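Local coordinates for protein MGS-M5 (Unidentified, PDB 4Q3N) that probably catalyses the NAD-dependent interconversion of L-lactate and pyruvate, as expected of a tetrameric lactate dehydrogenase with a Rossmann domain, at residues 5-10 with 70-75; 79-84 with 97-102; 151-156 with 170-175; 255-260 with 280-285; 264-269 with 304-309. All blocks are in the same frame, centred on the assembly; numbering follows the deposited sequence.

Interaction 1: 5-10 with 70-75; sequences KVVVVG and KDAGLV
Val6 pairs with Leu74 and Val7 with Val75 as parallel strand neighbours, at the centre of the nucleotide-binding Rossmann sheet where strands 5-9 and 74-77 adjoin. The direct evidence is the bond from Val7 N to Leu74 O, 3.0 Å long and close to straight at 168°. One step earlier the pattern is looser: Lys5 O receives Gly73 N at 2.9 Å and also, weakly, Leu74 N, so a single carbonyl serves two successive amides as the loop enters the strand. Beyond the two segments, Val7 continues the pairing with Val76.

Side chains alternate between the faces. Val6 CG2 and Leu74 CD2 lie side by side, 4.1 Å apart, on the face where Tyr18 of helix 13-25 and Phe246 of helix 232-246 also pack. On the other face Val7 CG2 meets Ala72 CB at 3.6 Å, and Val9 CG2 crosses Val75 CG1 at 3.6 Å. Lys5 sets out on the same side as Val7; with CG anti to its N (chi1 -175°) and the remaining chain extended, it runs past Ala72 to place NZ 2.8 Å from Asp71 OD1. The ammonium meets that oxygen on its syn side, yet 32° out of the carboxylate plane, and has a second acceptor in Asp68 O.

The chemistry thus changes along the contact, from a charged pair at the more exposed, N-terminal end of the pair to buried branched aliphatics farther in. Backbone bonds set the parallel alignment, while the salt bridge ties the entering loop to the first strand.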
# COMPACT_ATOMS: atom_id res chain seq x y z
N LYS A 5 16.09 9.71 3.49
CA LYS A 5 16.72 10.24 2.28
C LYS A 5 17.69 9.27 1.65
O LYS A 5 18.60 8.77 2.33
CB LYS A 5 17.48 11.53 2.63
CG LYS A 5 18.07 12.23 1.39
CD LYS A 5 18.70 13.51 1.95
CE LYS A 5 19.51 14.21 0.88
NZ LYS A 5 20.09 15.52 1.41
N VAL A 6 17.51 9.04 0.36
CA VAL A 6 18.39 8.17 -0.39
C VAL A 6 19.04 8.96 -1.51
O VAL A 6 18.37 9.77 -2.17
CB VAL A 6 17.62 6.97 -0.98
CG1 VAL A 6 18.53 6.18 -1.95
CG2 VAL A 6 17.08 6.06 0.16
N VAL A 7 20.34 8.76 -1.73
CA VAL A 7 21.00 9.33 -2.89
C VAL A 7 21.33 8.17 -3.86
O VAL A 7 21.82 7.11 -3.43
CB VAL A 7 22.32 10.10 -2.48
CG1 VAL A 7 23.09 10.56 -3.76
CG2 VAL A 7 21.99 11.26 -1.53
N VAL A 8 21.00 8.35 -5.14
CA VAL A 8 21.33 7.39 -6.18
C VAL A 8 22.52 7.92 -7.04
O VAL A 8 22.41 8.99 -7.65
CB VAL A 8 20.13 7.09 -7.09
CG1 VAL A 8 20.56 6.06 -8.22
CG2 VAL A 8 18.96 6.54 -6.24
N VAL A 9 23.64 7.21 -7.08
CA VAL A 9 24.78 7.69 -7.88
C VAL A 9 24.81 6.86 -9.18
O VAL A 9 25.05 5.64 -9.14
CB VAL A 9 26.15 7.55 -7.13
CG1 VAL A 9 27.34 8.05 -8.07
CG2 VAL A 9 26.10 8.26 -5.81
N GLY A 10 24.57 7.52 -10.30
CA GLY A 10 24.62 6.89 -11.63
C GLY A 10 23.18 6.76 -12.05
O GLY A 10 22.41 6.03 -11.42
N LYS A 70 25.40 14.55 2.51
CA LYS A 70 25.84 14.79 3.89
C LYS A 70 24.87 14.19 4.91
O LYS A 70 25.30 13.54 5.86
CB LYS A 70 25.98 16.28 4.16
CG LYS A 70 26.35 16.59 5.64
CD LYS A 70 26.61 18.08 5.83
CE LYS A 70 26.83 18.40 7.32
NZ LYS A 70 27.72 19.57 7.52
N ASP A 71 23.57 14.36 4.68
CA ASP A 71 22.58 13.85 5.63
C ASP A 71 21.72 12.75 4.99
O ASP A 71 20.59 12.55 5.39
CB ASP A 71 21.68 14.99 6.09
CG ASP A 71 21.13 15.79 4.91
OD1 ASP A 71 21.62 15.58 3.74
OD2 ASP A 71 20.22 16.62 5.15
N ALA A 72 22.24 12.09 3.96
CA ALA A 72 21.54 10.95 3.36
C ALA A 72 21.68 9.74 4.29
O ALA A 72 22.73 9.56 4.90
CB ALA A 72 22.09 10.65 2.00
N GLY A 73 20.63 8.93 4.41
CA GLY A 73 20.70 7.74 5.24
C GLY A 73 21.35 6.61 4.43
O GLY A 73 21.98 5.70 4.98
N LEU A 74 21.23 6.68 3.12
CA LEU A 74 21.70 5.58 2.25
C LEU A 74 22.20 6.14 0.93
O LEU A 74 21.54 6.99 0.34
CB LEU A 74 20.55 4.57 1.96
CG LEU A 74 20.86 3.39 1.02
CD1 LEU A 74 21.75 2.38 1.75
CD2 LEU A 74 19.50 2.72 0.55
N VAL A 75 23.36 5.68 0.46
CA VAL A 75 23.75 6.06 -0.91
C VAL A 75 23.86 4.77 -1.68
O VAL A 75 24.55 3.83 -1.23
CB VAL A 75 25.09 6.83 -0.95
CG1 VAL A 75 25.48 7.11 -2.41
CG2 VAL A 75 24.99 8.15 -0.11

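Interaction 2: 79-84 with 97-102; sequences AGVNQK and AEIIKT
The loop 79-84 passes one side of helix 89-109 without any regular pairing, the nearest CA pair being Gly80 and Ile99, 6.3 Å apart. Gly80 CA touches Ile99 CD1 at 4.0 Å.

Ile99 carries most of the contact and uses both branches. Its CG1 is anti to the carbonyl carbon (chi1 -74°) and the chain continues nearly extended, which sends CD1 out to Val81; CG2, on the other branch, lies 4.1 Å from Ala79 CB. At the far end Ile99 CD1 presses obliquely against Val81 CG1 at 3.4 Å, tighter than a usual methyl contact, with Val81 CG2 next at 3.8 Å. Ile100 contributes from the side: its CD1 comes within 4.0 Å of Ala79 O, an oxygen that takes a hydrogen bond from Ser120 OG. The rest of Ile100 is occupied with Leu126, Val129 and Ala130 of helix 123-134.

Asn96, about one helical turn before Ile99, accepts Val81 N through OD1 and so fixes the loop where the valine sits. In relatives, the chain after this strand leads into the mobile active-site loop, and 79-84 probably forms its entry here. Between the two segments the adhesion is aliphatic and non-directional, consistent with the loop being positioned by apolar fit at Ala79 and Val81, while its polar hold comes from neighbouring residues.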
# COMPACT_ATOMS: atom_id res chain seq x y z
N ALA A 79 27.23 3.39 -10.51
CA ALA A 79 28.20 3.86 -11.50
C ALA A 79 29.20 2.82 -11.93
O ALA A 79 29.60 1.96 -11.13
CB ALA A 79 28.97 5.07 -10.95
N GLY A 80 29.70 2.95 -13.16
CA GLY A 80 30.74 2.07 -13.65
C GLY A 80 30.84 2.14 -15.16
O GLY A 80 30.15 2.95 -15.81
N VAL A 81 31.68 1.28 -15.73
CA VAL A 81 31.97 1.33 -17.15
C VAL A 81 31.86 -0.04 -17.81
O VAL A 81 31.94 -1.08 -17.16
CB VAL A 81 33.39 1.87 -17.41
CG1 VAL A 81 33.43 3.36 -17.22
CG2 VAL A 81 34.41 1.17 -16.51
N ASN A 82 31.73 -0.02 -19.14
CA ASN A 82 31.68 -1.27 -19.89
C ASN A 82 32.99 -1.57 -20.57
O ASN A 82 33.74 -0.67 -20.94
CB ASN A 82 30.55 -1.21 -20.91
CG ASN A 82 29.18 -1.27 -20.26
OD1 ASN A 82 28.99 -1.88 -19.20
ND2 ASN A 82 28.20 -0.64 -20.90
N GLN A 83 33.27 -2.86 -20.73
CA GLN A 83 34.45 -3.32 -21.43
C GLN A 83 34.64 -2.67 -22.81
O GLN A 83 33.71 -2.61 -23.60
CB GLN A 83 34.38 -4.83 -21.59
CG GLN A 83 35.61 -5.39 -22.21
CD GLN A 83 35.54 -6.89 -22.32
OE1 GLN A 83 34.49 -7.48 -22.11
NE2 GLN A 83 36.68 -7.51 -22.66
N LYS A 84 35.83 -2.15 -23.07
CA LYS A 84 36.15 -1.59 -24.38
C LYS A 84 36.68 -2.68 -25.31
O LYS A 84 37.14 -3.73 -24.85
CB LYS A 84 37.19 -0.47 -24.28
CG LYS A 84 36.74 0.78 -23.50
CD LYS A 84 37.90 1.78 -23.50
CE LYS A 84 37.62 3.02 -22.64
NZ LYS A 84 38.91 3.73 -22.36
N ALA A 97 37.05 -0.45 -10.30
CA ALA A 97 37.50 -0.16 -8.95
C ALA A 97 37.89 1.32 -8.76
O ALA A 97 37.62 1.90 -7.72
CB ALA A 97 38.66 -1.04 -8.61
N GLU A 98 38.53 1.93 -9.77
CA GLU A 98 38.92 3.33 -9.65
C GLU A 98 37.70 4.25 -9.67
O GLU A 98 37.66 5.27 -8.97
CB GLU A 98 39.92 3.74 -10.75
CG GLU A 98 41.33 3.35 -10.40
CD GLU A 98 41.87 4.12 -9.21
OE1 GLU A 98 41.53 5.31 -9.08
OE2 GLU A 98 42.63 3.53 -8.40
N ILE A 99 36.68 3.86 -10.43
CA ILE A 99 35.46 4.65 -10.42
C ILE A 99 34.80 4.61 -9.03
O ILE A 99 34.44 5.65 -8.48
CB ILE A 99 34.49 4.16 -11.51
CG1 ILE A 99 35.02 4.61 -12.88
CG2 ILE A 99 33.06 4.71 -11.27
CD1 ILE A 99 34.26 3.95 -13.98
N ILE A 100 34.66 3.42 -8.47
CA ILE A 100 34.07 3.25 -7.14
C ILE A 100 34.87 4.04 -6.10
O ILE A 100 34.31 4.75 -5.28
CB ILE A 100 34.01 1.75 -6.76
CG1 ILE A 100 33.09 1.02 -7.75
CG2 ILE A 100 33.55 1.54 -5.36
CD1 ILE A 100 31.61 1.47 -7.69
N LYS A 101 36.19 3.92 -6.16
CA LYS A 101 37.04 4.65 -5.25
C LYS A 101 36.73 6.13 -5.32
O LYS A 101 36.53 6.77 -4.33
CB LYS A 101 38.52 4.41 -5.58
CG LYS A 101 39.46 5.24 -4.75
CD LYS A 101 40.92 4.89 -5.03
CE LYS A 101 41.85 5.76 -4.22
NZ LYS A 101 43.27 5.33 -4.48
N THR A 102 36.73 6.68 -6.53
CA THR A 102 36.44 8.11 -6.69
C THR A 102 35.05 8.49 -6.18
O THR A 102 34.90 9.49 -5.52
CB THR A 102 36.58 8.49 -8.15
OG1 THR A 102 37.95 8.29 -8.51
CG2 THR A 102 36.21 9.96 -8.39

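Interaction 3: 151-156 with 170-175; sequences ARLRYE and AYILGE
Apolar packing centres on Leu153, whose CD2 methyl enters the angle between Ala170 and Ile172. Leu153 CD2 is 3.7 Å from Ala170 CB and 4.0 Å from Ile172 CD1, and between these two it also approaches the backbone at Tyr171 O, 3.8 Å away. The first torsion contributes to this reach: CG stands anti to the backbone N (chi1 175°), carrying the isobutyl group off the helix toward the strand. Ile172 answers with its longer branch, CG1 lying 4.1 Å from Leu153 CB. Because Ala170 and Ile172 both direct their side chains at the helix while Tyr171 turns its own away, alternate residues of the strand form the receiving surface. Val182 and, from helix 206-227, Ile212 and Val216 extend this apolar cluster.

Polar links lie around the packing. Thr150 OG1, in the first turn of the helix, is bonded to Ile172 N, and Thr146 OG1, just before the helix, to Ile172 O. Farther along, a bond from Arg154 NE to Val168 O is tentative, since that side chain has two conformers.

Contacts between subunits use other sides: Ala151 and Arg152 pack on His50 of a second subunit, and Tyr171 on Ala191 of a third. Helix 147-161 laid against strand 168-173 of an antiparallel sheet is the alpha/beta packing of the C-terminal domain in the lactate/malate dehydrogenase family.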
# COMPACT_ATOMS: atom_id res chain seq x y z
N ALA A 151 15.66 -14.04 -5.79
CA ALA A 151 14.30 -13.80 -6.30
C ALA A 151 14.04 -14.60 -7.56
O ALA A 151 12.93 -15.04 -7.79
CB ALA A 151 14.08 -12.30 -6.58
N ARG A 152 15.04 -14.74 -8.42
CA ARG A 152 14.89 -15.55 -9.61
C ARG A 152 14.64 -17.01 -9.26
O ARG A 152 13.82 -17.69 -9.86
CB ARG A 152 16.16 -15.44 -10.50
CG ARG A 152 16.32 -14.05 -11.12
CD ARG A 152 17.62 -13.94 -11.97
NE ARG A 152 17.60 -12.73 -12.80
CZ ARG A 152 18.69 -12.02 -13.05
NH1 ARG A 152 19.89 -12.36 -12.52
NH2 ARG A 152 18.58 -10.97 -13.81
N LEU A 153 15.45 -17.51 -8.34
CA LEU A 153 15.28 -18.89 -7.84
C LEU A 153 13.85 -19.12 -7.31
O LEU A 153 13.20 -20.12 -7.63
CB LEU A 153 16.26 -19.15 -6.70
CG LEU A 153 16.16 -20.49 -5.96
CD1 LEU A 153 16.57 -21.63 -6.90
CD2 LEU A 153 17.05 -20.50 -4.73
N ARG A 154 13.37 -18.21 -6.46
CA ARG A 154 12.02 -18.34 -5.91
C ARG A 154 10.97 -18.32 -7.02
O ARG A 154 10.05 -19.15 -7.04
CB ARG A 154 11.75 -17.22 -4.90
CG ARG A 154 12.80 -17.17 -3.80
CD ARG A 154 12.65 -15.90 -2.99
NE ARG A 154 11.56 -16.01 -2.03
CZ ARG A 154 11.25 -15.06 -1.15
NH1 ARG A 154 11.95 -13.94 -1.11
NH2 ARG A 154 10.26 -15.27 -0.29
N TYR A 155 11.13 -17.39 -7.97
CA TYR A 155 10.25 -17.39 -9.14
C TYR A 155 10.26 -18.73 -9.87
O TYR A 155 9.19 -19.28 -10.20
CB TYR A 155 10.63 -16.26 -10.15
CG TYR A 155 9.89 -16.41 -11.47
CD1 TYR A 155 8.52 -16.08 -11.59
CD2 TYR A 155 10.53 -16.91 -12.60
CE1 TYR A 155 7.84 -16.25 -12.83
CE2 TYR A 155 9.87 -17.06 -13.82
CZ TYR A 155 8.55 -16.74 -13.93
OH TYR A 155 7.95 -16.93 -15.15
N GLU A 156 11.44 -19.29 -10.12
CA GLU A 156 11.49 -20.52 -10.94
C GLU A 156 10.81 -21.69 -10.21
O GLU A 156 10.05 -22.44 -10.79
CB GLU A 156 12.94 -20.91 -11.28
CG GLU A 156 13.68 -19.89 -12.21
CD GLU A 156 13.07 -19.79 -13.61
OE1 GLU A 156 12.29 -20.70 -13.98
OE2 GLU A 156 13.38 -18.79 -14.33
N ALA A 170 14.42 -19.99 -0.03
CA ALA A 170 15.62 -20.65 -0.51
C ALA A 170 16.54 -19.53 -1.00
O ALA A 170 16.01 -18.48 -1.41
CB ALA A 170 15.29 -21.63 -1.65
N TYR A 171 17.86 -19.74 -0.92
CA TYR A 171 18.86 -18.72 -1.23
C TYR A 171 19.78 -19.18 -2.35
O TYR A 171 20.11 -20.38 -2.45
CB TYR A 171 19.76 -18.39 -0.02
CG TYR A 171 19.04 -17.89 1.24
CD1 TYR A 171 18.13 -16.83 1.20
CD2 TYR A 171 19.27 -18.49 2.45
CE1 TYR A 171 17.46 -16.41 2.36
CE2 TYR A 171 18.62 -18.08 3.63
CZ TYR A 171 17.72 -17.03 3.57
OH TYR A 171 17.09 -16.65 4.72
N ILE A 172 20.21 -18.22 -3.15
CA ILE A 172 21.43 -18.33 -3.93
C ILE A 172 22.53 -17.67 -3.12
O ILE A 172 22.32 -16.56 -2.61
CB ILE A 172 21.31 -17.61 -5.28
CG1 ILE A 172 20.16 -18.22 -6.07
CG2 ILE A 172 22.69 -17.66 -6.06
CD1 ILE A 172 20.49 -19.67 -6.68
N LEU A 173 23.66 -18.37 -2.96
CA LEU A 173 24.80 -17.87 -2.21
C LEU A 173 26.03 -17.71 -3.08
O LEU A 173 26.15 -18.32 -4.17
CB LEU A 173 25.17 -18.81 -1.04
CG LEU A 173 23.95 -19.04 -0.10
CD1 LEU A 173 24.33 -20.03 0.98
CD2 LEU A 173 23.50 -17.74 0.50
N GLY A 174 27.01 -16.99 -2.52
CA GLY A 174 28.32 -16.92 -3.17
C GLY A 174 28.46 -15.69 -4.05
O GLY A 174 27.82 -14.64 -3.82
N GLU A 175 29.34 -15.81 -5.06
CA GLU A 175 29.58 -14.72 -6.00
C GLU A 175 28.31 -14.46 -6.81
O GLU A 175 27.69 -15.40 -7.27
CB GLU A 175 30.72 -15.11 -6.93
CG GLU A 175 30.96 -14.13 -8.04
CD GLU A 175 31.82 -14.73 -9.17
OE1 GLU A 175 31.77 -15.96 -9.41
OE2 GLU A 175 32.57 -13.96 -9.79

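Interaction 4: 255-260 with 280-285; sequences ISVLNN and DGVHHI. With ACT (acetate ion), chain E.
Val257 and Ile285 meet tip to tip, Val257 CG2 lying 3.6 Å from Ile285 CD1. That same Ile285 methyl presses close to the backbone, 3.2 Å from Leu258 O, because CG1 is anti to the carbonyl carbon (chi1 -63°) and the branch then runs extended. The other Val257 methyl, CG1, crosses Val282 CG2 obliquely at 4.0 Å, and Ile255 CD1 reaches Val282 CG2 at 4.2 Å.

These residues belong to strands 251-258 and 281-285, the two outer members of a three-stranded antiparallel sheet in the C-terminal domain. Strand 270-278 runs between them, and the local axes approach to 8.8 Å at 82°; the segments are thus nearly perpendicular and meet through side chains, not backbone pairing. Val257 also packs on Leu273 of the middle strand, while Ile142 of strand 141-143 backs Ile255 and Val282.

Farther out, His284 packs on Met201 of a third subunit. Its NE2 donates to OXT of an acetate, probably from the crystallisation liquor, at 2.7 Å, and Lys192 NZ of the third subunit is hydrogen-bonded to the same ion. His284 ND1 is bonded to His283 ND1 at 2.8 Å, which helps fix the ring's rotation.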
# COMPACT_ATOMS: atom_id res chain seq x y z
N ILE A 255 22.73 -10.82 0.67
CA ILE A 255 23.38 -9.63 0.11
C ILE A 255 24.86 -9.84 0.18
O ILE A 255 25.31 -10.78 0.84
CB ILE A 255 23.01 -8.35 0.90
CG1 ILE A 255 23.11 -8.62 2.41
CG2 ILE A 255 21.56 -7.98 0.64
CD1 ILE A 255 23.19 -7.34 3.24
N SER A 256 25.63 -8.98 -0.51
CA SER A 256 27.08 -8.96 -0.39
C SER A 256 27.51 -8.40 0.96
O SER A 256 27.24 -7.24 1.25
CB SER A 256 27.73 -8.12 -1.50
OG SER A 256 27.44 -8.60 -2.80
N VAL A 257 28.21 -9.22 1.75
CA VAL A 257 28.68 -8.79 3.08
C VAL A 257 30.05 -9.34 3.31
O VAL A 257 30.46 -10.33 2.66
CB VAL A 257 27.76 -9.28 4.22
CG1 VAL A 257 26.48 -8.47 4.25
CG2 VAL A 257 27.45 -10.79 4.05
N LEU A 258 30.77 -8.73 4.24
CA LEU A 258 32.13 -9.17 4.54
C LEU A 258 32.04 -10.45 5.36
O LEU A 258 31.54 -10.42 6.50
CB LEU A 258 32.89 -8.10 5.32
CG LEU A 258 34.36 -8.46 5.62
CD1 LEU A 258 35.23 -8.41 4.29
CD2 LEU A 258 34.98 -7.55 6.71
N ASN A 259 32.54 -11.57 4.82
CA ASN A 259 32.45 -12.84 5.56
C ASN A 259 33.05 -12.72 6.96
O ASN A 259 32.36 -12.94 7.97
CB ASN A 259 33.15 -13.99 4.84
CG ASN A 259 33.07 -15.30 5.65
OD1 ASN A 259 32.00 -15.66 6.13
ND2 ASN A 259 34.20 -15.97 5.84
N ASN A 260 34.33 -12.37 7.02
CA ASN A 260 34.95 -12.02 8.31
C ASN A 260 34.86 -13.18 9.31
O ASN A 260 34.62 -12.97 10.49
CB ASN A 260 34.27 -10.77 8.89
CG ASN A 260 35.07 -10.10 10.00
OD1 ASN A 260 36.27 -10.12 10.00
ND2 ASN A 260 34.38 -9.48 10.95
N ASP A 280 20.35 0.26 11.19
CA ASP A 280 21.80 0.51 11.46
C ASP A 280 22.69 -0.21 10.44
O ASP A 280 23.91 -0.08 10.52
CB ASP A 280 22.18 0.02 12.85
CG ASP A 280 21.43 0.74 13.95
OD1 ASP A 280 21.36 1.98 13.88
OD2 ASP A 280 20.88 0.04 14.85
N GLY A 281 22.07 -0.94 9.51
CA GLY A 281 22.83 -1.70 8.51
C GLY A 281 22.79 -3.21 8.80
O GLY A 281 21.73 -3.74 9.10
N VAL A 282 23.93 -3.89 8.76
CA VAL A 282 23.95 -5.34 8.94
C VAL A 282 24.04 -5.70 10.44
O VAL A 282 25.05 -5.45 11.07
CB VAL A 282 25.15 -5.99 8.19
CG1 VAL A 282 25.14 -7.51 8.41
CG2 VAL A 282 25.02 -5.69 6.70
N HIS A 283 22.99 -6.28 11.00
CA HIS A 283 23.03 -6.65 12.41
C HIS A 283 23.98 -7.83 12.64
O HIS A 283 24.86 -7.81 13.50
CB HIS A 283 21.61 -6.97 12.95
CG HIS A 283 21.63 -7.37 14.40
ND1 HIS A 283 21.81 -8.68 14.80
CD2 HIS A 283 21.55 -6.63 15.53
CE1 HIS A 283 21.86 -8.73 16.12
NE2 HIS A 283 21.70 -7.50 16.59
N HIS A 284 23.83 -8.87 11.83
CA HIS A 284 24.81 -9.97 11.79
C HIS A 284 24.55 -10.77 10.53
O HIS A 284 23.49 -10.67 9.92
CB HIS A 284 24.73 -10.90 13.04
CG HIS A 284 23.45 -11.70 13.16
ND1 HIS A 284 22.29 -11.18 13.71
CD2 HIS A 284 23.17 -12.99 12.87
CE1 HIS A 284 21.35 -12.12 13.75
NE2 HIS A 284 21.86 -13.23 13.24
N ILE A 285 25.51 -11.61 10.17
CA ILE A 285 25.34 -12.53 9.05
C ILE A 285 24.74 -13.81 9.59
O ILE A 285 25.16 -14.31 10.63
CB ILE A 285 26.69 -12.85 8.41
CG1 ILE A 285 27.27 -11.56 7.83
CG2 ILE A 285 26.53 -14.00 7.32
CD1 ILE A 285 28.71 -11.78 7.27
C ACT E . 20.12 -16.55 12.94
O ACT E . 20.23 -17.81 13.05
OXT ACT E . 21.17 -15.87 13.08
CH3 ACT E . 18.81 -15.85 12.72

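Interaction 5: 264-269 with 304-309; sequences DCEDQV and ILRKNL
Arg306 sends CG anti to its backbone N (chi1 -167°) and then bends at chi2 (55°) and again at chi3, a folded course that brings its guanidinium over to Gln268. There NH1 donates to Gln268 O at 2.8 Å; NH1 lies in the carbonyl plane of Gln268, though the oxygen is tilted from the guanidinium plane and the bond is somewhat bent. Gln268 is the centre of an inverse gamma turn, closed by a weak bond from Val269 N to Asp267 O, and the turn presents this carbonyl to the helix.

Glu266 crosses the aliphatic part of the arginine, but it has two conformers and its details are therefore tentative. In one of them Glu266 CG is 3.6 Å from Arg306 CG, and the side chains cross at about a right angle with the flat groups 88° apart. The charges do not pair there: Glu266 OE1 stays 5.6 Å from Arg306 NE, so any attraction between them is probably long-range.

The contact joins the loop between strands 251-258 and 270-278 to helix 292-311, the C-terminal helix of the alpha/beta domain. Val269, with Leu305 and Leu309, makes the buried part of that junction, its CG1 resting 3.8 Å from Arg306 CB and 4.2 Å from Leu305 CB, with Leu309 CD1 slightly farther.

Leu309 CB sits 3.4 Å above one face of the Arg306 guanidinium, toward its rim. Salt bridges from NH2 to Asp310 OD1 and to the terminal carboxylate at Tyr314 OXT hold the other end of the group, and Tyr128 OH adds a weak bond at NH1.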
# COMPACT_ATOMS: atom_id res chain seq x y z
N ASP A 264 33.41 -20.68 6.88
CA ASP A 264 34.85 -20.95 6.97
C ASP A 264 35.61 -20.69 5.66
O ASP A 264 36.79 -20.97 5.57
CB ASP A 264 35.13 -22.36 7.49
CG ASP A 264 34.33 -23.39 6.80
OD1 ASP A 264 34.13 -23.23 5.58
OD2 ASP A 264 33.89 -24.33 7.48
N CYS A 265 34.96 -20.08 4.69
CA CYS A 265 35.67 -19.59 3.51
C CYS A 265 36.51 -18.36 3.86
O CYS A 265 36.47 -17.89 5.00
CB CYS A 265 34.67 -19.27 2.41
SG CYS A 265 33.52 -17.96 2.85
N GLU A 266 37.26 -17.84 2.87
CA GLU A 266 38.06 -16.62 3.01
C GLU A 266 37.35 -15.58 3.87
O GLU A 266 36.18 -15.28 3.65
CB GLU A 266 38.36 -16.02 1.63
CG GLU A 266 39.60 -15.16 1.56
CD GLU A 266 40.90 -15.98 1.60
OE1 GLU A 266 41.29 -16.58 0.57
OE2 GLU A 266 41.51 -16.05 2.67
N ASP A 267 38.07 -15.02 4.84
CA ASP A 267 37.49 -14.01 5.72
C ASP A 267 37.41 -12.65 5.02
O ASP A 267 36.42 -11.93 5.17
CB ASP A 267 38.33 -13.90 6.99
CG ASP A 267 38.11 -15.08 7.93
OD1 ASP A 267 37.32 -15.99 7.59
OD2 ASP A 267 38.72 -15.09 9.01
N GLN A 268 38.44 -12.31 4.25
CA GLN A 268 38.51 -10.97 3.67
C GLN A 268 37.97 -10.91 2.23
O GLN A 268 38.71 -10.64 1.27
CB GLN A 268 39.95 -10.46 3.76
CG GLN A 268 40.34 -10.13 5.19
CD GLN A 268 39.71 -8.82 5.66
OE1 GLN A 268 39.01 -8.78 6.67
NE2 GLN A 268 39.98 -7.73 4.92
N VAL A 269 36.68 -11.21 2.10
CA VAL A 269 35.92 -11.02 0.88
C VAL A 269 34.53 -10.59 1.21
O VAL A 269 33.98 -10.98 2.26
CB VAL A 269 35.77 -12.30 0.03
CG1 VAL A 269 37.08 -12.69 -0.60
CG2 VAL A 269 35.21 -13.45 0.87
N ILE A 304 37.72 -17.30 -5.62
CA ILE A 304 37.66 -16.60 -6.89
C ILE A 304 37.66 -15.09 -6.67
O ILE A 304 38.40 -14.36 -7.31
CB ILE A 304 36.39 -17.05 -7.69
CG1 ILE A 304 36.63 -18.46 -8.26
CG2 ILE A 304 36.07 -16.07 -8.83
CD1 ILE A 304 35.38 -19.11 -8.90
N LEU A 305 36.85 -14.63 -5.72
CA LEU A 305 36.78 -13.22 -5.38
C LEU A 305 38.04 -12.74 -4.72
O LEU A 305 38.56 -11.64 -5.01
CB LEU A 305 35.56 -12.95 -4.47
CG LEU A 305 34.19 -13.25 -5.09
CD1 LEU A 305 33.07 -13.30 -4.01
CD2 LEU A 305 33.85 -12.19 -6.16
N ARG A 306 38.61 -13.57 -3.85
CA ARG A 306 39.85 -13.17 -3.22
C ARG A 306 40.97 -13.03 -4.28
O ARG A 306 41.83 -12.13 -4.21
CB ARG A 306 40.26 -14.17 -2.12
CG ARG A 306 41.36 -13.65 -1.21
CD ARG A 306 40.94 -12.30 -0.60
NE ARG A 306 41.78 -11.23 -1.13
CZ ARG A 306 41.90 -10.02 -0.62
NH1 ARG A 306 41.21 -9.66 0.47
NH2 ARG A 306 42.75 -9.15 -1.18
N LYS A 307 40.96 -13.90 -5.29
CA LYS A 307 42.01 -13.80 -6.33
C LYS A 307 41.82 -12.51 -7.16
O LYS A 307 42.80 -11.83 -7.51
CB LYS A 307 41.96 -15.03 -7.25
CG LYS A 307 42.97 -15.02 -8.43
CD LYS A 307 44.41 -14.96 -7.92
CE LYS A 307 45.40 -15.33 -9.02
NZ LYS A 307 45.13 -14.54 -10.27
N ASN A 308 40.56 -12.22 -7.49
CA ASN A 308 40.20 -10.96 -8.14
C ASN A 308 40.75 -9.77 -7.33
O ASN A 308 41.45 -8.94 -7.86
CB ASN A 308 38.68 -10.82 -8.28
CG ASN A 308 38.09 -11.72 -9.37
OD1 ASN A 308 38.78 -12.20 -10.26
ND2 ASN A 308 36.79 -11.94 -9.28
N LEU A 309 40.45 -9.73 -6.03
CA LEU A 309 40.91 -8.64 -5.17
C LEU A 309 42.43 -8.56 -5.09
O LEU A 309 42.99 -7.47 -5.14
CB LEU A 309 40.31 -8.76 -3.74
CG LEU A 309 38.80 -8.48 -3.60
CD1 LEU A 309 38.23 -8.89 -2.20
CD2 LEU A 309 38.42 -7.03 -3.93

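Interactions 1 and 2 follow one another in the nucleotide-binding domain: strand 74-77 leaves the first and feeds loop 79-84 of the second, their centres 19 Å apart. Interactions 3, 4 and 5 belong to the C-terminal domain. Interactions 4 and 5 alternate along the chain and touch through probable hydrogen bonds, Asn259 N to Val269 O at 3.0 Å and Asn260 N to Asp267 O at 2.8 Å. Interaction 3 meets interaction 5 where Glu175 CG packs on Leu305 CD2 at 4.0 Å. Between domains, interactions 2 and 5 come within about 8 Å at their nearest atoms, as do 1 and 4. Gly10, of a probable dinucleotide-binding glycine motif, directly follows the strand of interaction 1.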